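Local coordinates for protein oxygen-independent coproporphyrinogen III oxidase (PDB 1OLT) that catalyses the anaerobic oxidative decarboxylation of two propionate groups of coproporphyrinogen III to vinyl groups in heme biosynthesis, as a radical SAM enzyme with a [4Fe-4S] cluster, at residues Asp154-Leu159 with Leu195-Glu200; Gln172-Glu177 with Glu189-Leu194. All blocks are in the same frame, centred on the assembly; numbering follows the deposited sequence. Where two conformers were deposited one is given.

Contact 1 (Asp154-Leu159 with Leu195-Glu200)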
loop_
_atom_site.group_PDB
_atom_site.type_symbol
_atom_site.label_atom_id
_atom_site.label_comp_id
_atom_site.label_asym_id
_atom_site.label_seq_id
_atom_site.Cartn_x
_atom_site.Cartn_y
_atom_site.Cartn_z
ATOM N N ASP A 154 3.335 20.048 16.593
ATOM C CA ASP A 154 3.753 21.038 15.599
ATOM C C ASP A 154 4.498 20.491 14.427
ATOM O O ASP A 154 4.710 21.194 13.482
ATOM C CB ASP A 154 4.434 22.254 16.228
ATOM C CG ASP A 154 5.842 21.975 16.667
ATOM O OD1 ASP A 154 6.423 20.882 16.429
ATOM O OD2 ASP A 154 6.470 22.833 17.280
ATOM N N VAL A 155 4.907 19.222 14.451
ATOM C CA VAL A 155 5.442 18.578 13.253
ATOM C C VAL A 155 4.368 18.533 12.134
ATOM O O VAL A 155 4.693 18.622 10.942
ATOM C CB VAL A 155 6.055 17.164 13.543
ATOM C CG1 VAL A 155 6.435 16.396 12.268
ATOM C CG2 VAL A 155 7.258 17.255 14.494
ATOM N N LEU A 156 3.089 18.381 12.505
ATOM C CA LEU A 156 2.011 18.419 11.517
ATOM C C LEU A 156 1.905 19.783 10.850
ATOM O O LEU A 156 1.739 19.848 9.630
ATOM C CB LEU A 156 0.669 18.030 12.142
ATOM C CG LEU A 156 0.621 16.616 12.743
ATOM C CD1 LEU A 156 -0.788 16.372 13.254
ATOM C CD2 LEU A 156 1.118 15.509 11.869
ATOM N N ASP A 157 2.019 20.876 11.614
ATOM C CA ASP A 157 2.046 22.215 11.009
ATOM C C ASP A 157 3.234 22.338 10.025
ATOM O O ASP A 157 3.100 22.888 8.963
ATOM C CB ASP A 157 2.113 23.316 12.039
ATOM C CG ASP A 157 0.952 23.211 13.060
ATOM O OD1 ASP A 157 1.004 22.410 14.011
ATOM O OD2 ASP A 157 -0.040 23.868 12.926
ATOM N N HIS A 158 4.366 21.800 10.389
ATOM C CA HIS A 158 5.537 21.860 9.529
ATOM C C HIS A 158 5.325 21.054 8.253
ATOM O O HIS A 158 5.674 21.517 7.172
ATOM C CB HIS A 158 6.720 21.302 10.226
ATOM C CG HIS A 158 8.008 21.494 9.476
ATOM N ND1 HIS A 158 8.626 22.711 9.383
ATOM C CD2 HIS A 158 8.788 20.623 8.798
ATOM C CE1 HIS A 158 9.745 22.599 8.685
ATOM N NE2 HIS A 158 9.873 21.328 8.321
ATOM N N LEU A 159 4.739 19.854 8.352
ATOM C CA LEU A 159 4.418 19.066 7.162
ATOM C C LEU A 159 3.466 19.821 6.230
ATOM O O LEU A 159 3.616 19.833 5.004
ATOM C CB LEU A 159 3.798 17.697 7.531
ATOM C CG LEU A 159 4.777 16.813 8.307
ATOM C CD1 LEU A 159 4.062 15.681 8.963
ATOM C CD2 LEU A 159 5.834 16.311 7.343
ATOM N N LEU A 195 -4.601 13.396 15.602
ATOM C CA LEU A 195 -5.515 13.303 14.447
ATOM C C LEU A 195 -6.460 14.480 14.369
ATOM O O LEU A 195 -6.703 15.022 13.278
ATOM C CB LEU A 195 -6.234 11.942 14.436
ATOM C CG LEU A 195 -7.089 11.654 13.208
ATOM C CD1 LEU A 195 -7.053 10.121 12.900
ATOM C CD2 LEU A 195 -8.592 12.132 13.397
ATOM N N ASN A 196 -6.979 14.919 15.493
ATOM C CA ASN A 196 -7.821 16.091 15.486
ATOM C C ASN A 196 -7.068 17.417 15.102
ATOM O O ASN A 196 -7.613 18.266 14.437
ATOM C CB ASN A 196 -8.597 16.168 16.799
ATOM C CG ASN A 196 -9.750 15.107 16.852
ATOM O OD1 ASN A 196 -9.766 14.219 17.709
ATOM N ND2 ASN A 196 -10.686 15.193 15.875
ATOM N N HIS A 197 -5.804 17.540 15.468
ATOM C CA HIS A 197 -4.988 18.641 15.035
ATOM C C HIS A 197 -4.746 18.562 13.488
ATOM O O HIS A 197 -4.777 19.603 12.790
ATOM C CB HIS A 197 -3.629 18.678 15.814
ATOM C CG HIS A 197 -2.793 19.880 15.519
ATOM N ND1 HIS A 197 -3.298 21.167 15.559
ATOM C CD2 HIS A 197 -1.499 19.997 15.164
ATOM C CE1 HIS A 197 -2.338 22.021 15.251
ATOM N NE2 HIS A 197 -1.243 21.326 14.997
ATOM N N ALA A 198 -4.498 17.364 12.980
ATOM C CA ALA A 198 -4.300 17.164 11.553
ATOM C C ALA A 198 -5.535 17.679 10.818
ATOM O O ALA A 198 -5.418 18.434 9.904
ATOM C CB ALA A 198 -4.071 15.716 11.224
ATOM N N ARG A 199 -6.714 17.314 11.294
ATOM C CA ARG A 199 -7.969 17.752 10.707
ATOM C C ARG A 199 -8.138 19.274 10.790
ATOM O O ARG A 199 -8.540 19.942 9.789
ATOM C CB ARG A 199 -9.148 17.034 11.422
ATOM C CG ARG A 199 -10.474 17.343 10.846
ATOM C CD ARG A 199 -11.769 16.828 11.650
ATOM N NE ARG A 199 -11.574 15.646 12.502
ATOM C CZ ARG A 199 -11.798 14.380 12.106
ATOM N NH1 ARG A 199 -12.175 14.076 10.851
ATOM N NH2 ARG A 199 -11.617 13.411 12.973
ATOM N N GLU A 200 -7.845 19.828 11.955
ATOM C CA GLU A 200 -7.977 21.248 12.170
ATOM C C GLU A 200 -7.090 22.097 11.257
ATOM O O GLU A 200 -7.503 23.159 10.855
ATOM C CB GLU A 200 -7.787 21.591 13.659
ATOM C CG GLU A 200 -9.011 21.192 14.485
ATOM C CD GLU A 200 -8.985 21.742 15.879
ATOM O OE1 GLU A 200 -7.912 21.674 16.503
ATOM O OE2 GLU A 200 -10.045 22.260 16.338
#
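H197 reaches from the helix of 195-200 to D157 on the helix of 154-159. Its CB sets out toward the other helix, and chi1 of -174° places CG anti to the backbone N, which carries the imidazole across to the neighbouring helix. Along the ring, CD2 passes L156 CD1 at 4.2 Å, the methyl coming in obliquely to the ring. At the far end, NE2 donates to D157 OD1 over 2.7 Å, nearly straight at 170°, and CE1, its neighbour on the ring, lies 3.6 Å from the same D157 OD1. The oxygen lies close to the ring plane and is met on its syn side, somewhat tilted out of the carboxylate plane. Histidine suits this partly exposed place because it is long enough to bridge the helices and carries an N-H at its tip; the carboxylate would probably favour a protonated ring. Beneath this polar link, L156 CD1 packs on A198 CB at 3.9 Å, and the small alanine leaves room for the branched leucine. The segment axes cross at -31°. Both helices lie on the outside of the radical SAM β/α fold, where L156 and A198 both touch L167 of the parallel strand 166-172.

Contact 2 (Gln172-Glu177 with Glu189-Leu194); sequences QDFNKE and EFIFAL. With SAM (S-adenosylmethionine), chain C.
In F174, chi1 of -78° puts CG beside the backbone N, and chi2 of -55° sets the ring with its CE1-CZ side against the helix of 189-194. In I191 the CG2 branch is anti to the backbone N, and CG1 brings CD1 up to the same ring. There F174 CE1 meets I191 CD1 at 3.9 Å, and I191 CG2 lies near both CE1 and CZ of the phenylalanine. F174 CZ also approaches F192 CE1 at 4.0 Å, the two side chains crossing at about a right angle. A broad aromatic ring can touch both partners, while the β-branched isoleucine offers two methyl groups to it. An Asx turn shapes the loop: D173 OD1 accepts from N175 N at 3.0 Å, from above the carboxylate plane, and N175 is the N-cap of the next helix. Ahead of this turn, the Q172 amide meets both ribose hydroxyls of the second S-adenosylmethionine; NE2 donates to O2' at 2.8 Å, and OE1 lies 2.8 Å from O3'. Q172 ends strand 166-172 of the radical SAM β/α core, whose M169 and V171 pack against I191, while helix 219-232 meets F174 through V229 and L232 and F192 through L232.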
loop_
_atom_site.group_PDB
_atom_site.type_symbol
_atom_site.label_atom_id
_atom_site.label_comp_id
_atom_site.label_asym_id
_atom_site.label_seq_id
_atom_site.Cartn_x
_atom_site.Cartn_y
_atom_site.Cartn_z
ATOM N N GLN A 172 -2.801 0.338 15.085
ATOM C CA GLN A 172 -2.746 -1.086 15.290
ATOM C C GLN A 172 -3.836 -1.596 16.211
ATOM O O GLN A 172 -4.689 -2.395 15.766
ATOM C CB GLN A 172 -1.339 -1.589 15.690
ATOM C CG GLN A 172 -0.184 -0.751 15.141
ATOM C CD GLN A 172 -0.178 -0.522 13.659
ATOM O OE1 GLN A 172 0.697 0.168 13.166
ATOM N NE2 GLN A 172 -1.098 -1.098 12.950
ATOM N N ASP A 173 -3.833 -1.158 17.457
ATOM C CA ASP A 173 -4.906 -1.441 18.407
ATOM C C ASP A 173 -4.773 -0.426 19.550
ATOM O O ASP A 173 -3.625 -0.021 19.873
ATOM C CB ASP A 173 -4.728 -2.867 18.930
ATOM C CG ASP A 173 -5.995 -3.441 19.585
ATOM O OD1 ASP A 173 -6.892 -2.669 19.984
ATOM O OD2 ASP A 173 -6.164 -4.682 19.754
ATOM N N PHE A 174 -5.904 -0.021 20.132
ATOM C CA PHE A 174 -5.953 0.751 21.364
ATOM C C PHE A 174 -5.871 -0.080 22.652
ATOM O O PHE A 174 -5.580 0.456 23.741
ATOM C CB PHE A 174 -7.282 1.555 21.454
ATOM C CG PHE A 174 -7.288 2.773 20.610
ATOM C CD1 PHE A 174 -6.295 3.709 20.750
ATOM C CD2 PHE A 174 -8.279 2.979 19.650
ATOM C CE1 PHE A 174 -6.285 4.911 19.955
ATOM C CE2 PHE A 174 -8.268 4.178 18.818
ATOM C CZ PHE A 174 -7.276 5.130 18.983
ATOM N N ASN A 175 -6.100 -1.373 22.540
ATOM C CA ASN A 175 -6.046 -2.271 23.692
ATOM C C ASN A 175 -4.641 -2.308 24.326
ATOM O O ASN A 175 -3.617 -2.582 23.651
ATOM C CB ASN A 175 -6.461 -3.668 23.236
ATOM C CG ASN A 175 -6.539 -4.657 24.383
ATOM O OD1 ASN A 175 -5.499 -5.022 25.001
ATOM N ND2 ASN A 175 -7.776 -5.042 24.739
ATOM N N LYS A 176 -4.579 -1.985 25.604
ATOM C CA LYS A 176 -3.321 -1.828 26.304
ATOM C C LYS A 176 -2.513 -3.137 26.490
ATOM O O LYS A 176 -1.323 -3.124 26.436
ATOM C CB LYS A 176 -3.579 -1.165 27.704
ATOM C CG LYS A 176 -4.266 0.260 27.572
ATOM C CD LYS A 176 -3.445 1.219 26.606
ATOM C CE LYS A 176 -2.152 1.739 27.152
ATOM N NZ LYS A 176 -1.562 2.657 26.169
ATOM N N GLU A 177 -3.184 -4.247 26.738
ATOM C CA GLU A 177 -2.506 -5.557 26.823
ATOM C C GLU A 177 -1.898 -5.931 25.479
ATOM O O GLU A 177 -0.776 -6.367 25.410
ATOM C CB GLU A 177 -3.482 -6.636 27.309
ATOM C CG GLU A 177 -2.881 -8.004 27.293
ATOM C CD GLU A 177 -3.836 -9.086 27.814
ATOM O OE1 GLU A 177 -5.049 -9.037 27.583
ATOM O OE2 GLU A 177 -3.330 -10.024 28.422
ATOM N N GLU A 189 -4.764 9.438 24.328
ATOM C CA GLU A 189 -5.114 10.867 24.290
ATOM C C GLU A 189 -4.297 11.598 23.297
ATOM O O GLU A 189 -4.789 12.489 22.589
ATOM C CB GLU A 189 -4.995 11.533 25.667
ATOM C CG GLU A 189 -6.025 11.035 26.634
ATOM C CD GLU A 189 -7.422 11.518 26.298
ATOM O OE1 GLU A 189 -7.560 12.639 25.726
ATOM O OE2 GLU A 189 -8.398 10.763 26.599
ATOM N N PHE A 190 -3.035 11.219 23.178
ATOM C CA PHE A 190 -2.189 11.858 22.198
ATOM C C PHE A 190 -2.574 11.468 20.754
ATOM O O PHE A 190 -2.483 12.297 19.830
ATOM C CB PHE A 190 -0.721 11.562 22.464
ATOM C CG PHE A 190 0.194 12.316 21.550
ATOM C CD1 PHE A 190 0.395 13.672 21.730
ATOM C CD2 PHE A 190 0.783 11.691 20.491
ATOM C CE1 PHE A 190 1.222 14.375 20.882
ATOM C CE2 PHE A 190 1.589 12.401 19.630
ATOM C CZ PHE A 190 1.797 13.758 19.856
ATOM N N ILE A 191 -2.961 10.221 20.541
ATOM C CA ILE A 191 -3.462 9.841 19.225
ATOM C C ILE A 191 -4.641 10.693 18.802
ATOM O O ILE A 191 -4.687 11.172 17.646
ATOM C CB ILE A 191 -3.734 8.354 19.131
ATOM C CG1 ILE A 191 -2.408 7.599 19.155
ATOM C CG2 ILE A 191 -4.472 7.998 17.856
ATOM C CD1 ILE A 191 -2.577 6.082 19.410
ATOM N N PHE A 192 -5.601 10.873 19.698
ATOM C CA PHE A 192 -6.762 11.735 19.425
ATOM C C PHE A 192 -6.319 13.181 19.181
ATOM O O PHE A 192 -6.805 13.837 18.246
ATOM C CB PHE A 192 -7.742 11.714 20.591
ATOM C CG PHE A 192 -8.745 10.610 20.486
ATOM C CD1 PHE A 192 -8.345 9.289 20.689
ATOM C CD2 PHE A 192 -10.080 10.880 20.201
ATOM C CE1 PHE A 192 -9.231 8.227 20.570
ATOM C CE2 PHE A 192 -10.983 9.835 20.078
ATOM C CZ PHE A 192 -10.561 8.488 20.237
ATOM N N ALA A 193 -5.386 13.682 20.006
ATOM C CA ALA A 193 -4.912 15.048 19.800
ATOM C C ALA A 193 -4.259 15.230 18.424
ATOM O O ALA A 193 -4.464 16.212 17.734
ATOM C CB ALA A 193 -3.909 15.460 20.914
ATOM N N LEU A 194 -3.459 14.273 18.042
ATOM C CA LEU A 194 -2.725 14.356 16.823
ATOM C C LEU A 194 -3.656 14.337 15.624
ATOM O O LEU A 194 -3.539 15.177 14.731
ATOM C CB LEU A 194 -1.758 13.186 16.744
ATOM C CG LEU A 194 -0.620 13.219 15.746
ATOM C CD1 LEU A 194 0.334 14.343 15.998
ATOM C CD2 LEU A 194 0.134 11.857 15.799
HETATM N N SAM C . 5.899 3.477 10.918
HETATM C CA SAM C . 4.580 4.070 11.091
HETATM C C SAM C . 3.735 3.415 12.191
HETATM O O SAM C . 4.039 2.237 12.588
HETATM O OXT SAM C . 2.864 4.124 12.653
HETATM C CB SAM C . 3.855 3.900 9.742
HETATM C CG SAM C . 3.082 2.652 9.410
HETATM S SD SAM C . 4.046 1.195 9.099
HETATM C CE SAM C . 5.218 1.677 7.824
HETATM C "C5'" SAM C . 2.955 0.299 7.865
HETATM C "C4'" SAM C . 1.791 -0.616 8.388
HETATM O "O4'" SAM C . 1.981 -2.001 8.127
HETATM C "C3'" SAM C . 1.623 -0.585 9.888
HETATM O "O3'" SAM C . 1.036 0.625 10.381
HETATM C "C2'" SAM C . 0.845 -1.874 10.183
HETATM O "O2'" SAM C . -0.559 -1.622 10.233
HETATM C "C1'" SAM C . 1.139 -2.740 8.984
HETATM N N9 SAM C . 1.826 -3.974 9.307
HETATM C C8 SAM C . 3.156 -4.065 9.628
HETATM N N7 SAM C . 3.465 -5.341 9.836
HETATM C C5 SAM C . 2.329 -6.081 9.625
HETATM C C6 SAM C . 2.058 -7.458 9.691
HETATM N N6 SAM C . 2.986 -8.368 9.988
HETATM N N1 SAM C . 0.785 -7.873 9.420
HETATM C C2 SAM C . -0.209 -6.942 9.100
HETATM N N3 SAM C . 0.048 -5.615 9.026
HETATM C C4 SAM C . 1.303 -5.202 9.299
#

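How the contacts relate
Helix 188-200 serves both contacts: 189-194 supplies contact 2 and the following residues, 195-200, supply contact 1. Contact 2 is nested along the chain inside the loop closed by contact 1, and their centres are 16 Å apart; L156 CD1 packs against L194 O at 3.3 Å where they touch. Contact 1 is partly buried, joining two helices by apolar packing and a histidine-carboxylate hydrogen bond at its more exposed side. Contact 2 is buried and wholly apolar across its segments, while D173 shapes the loop and Q172 binds S-adenosylmethionine. Strand 166-172 underlies both, and its end carries the contact 2 segment into the S-adenosylmethionine site.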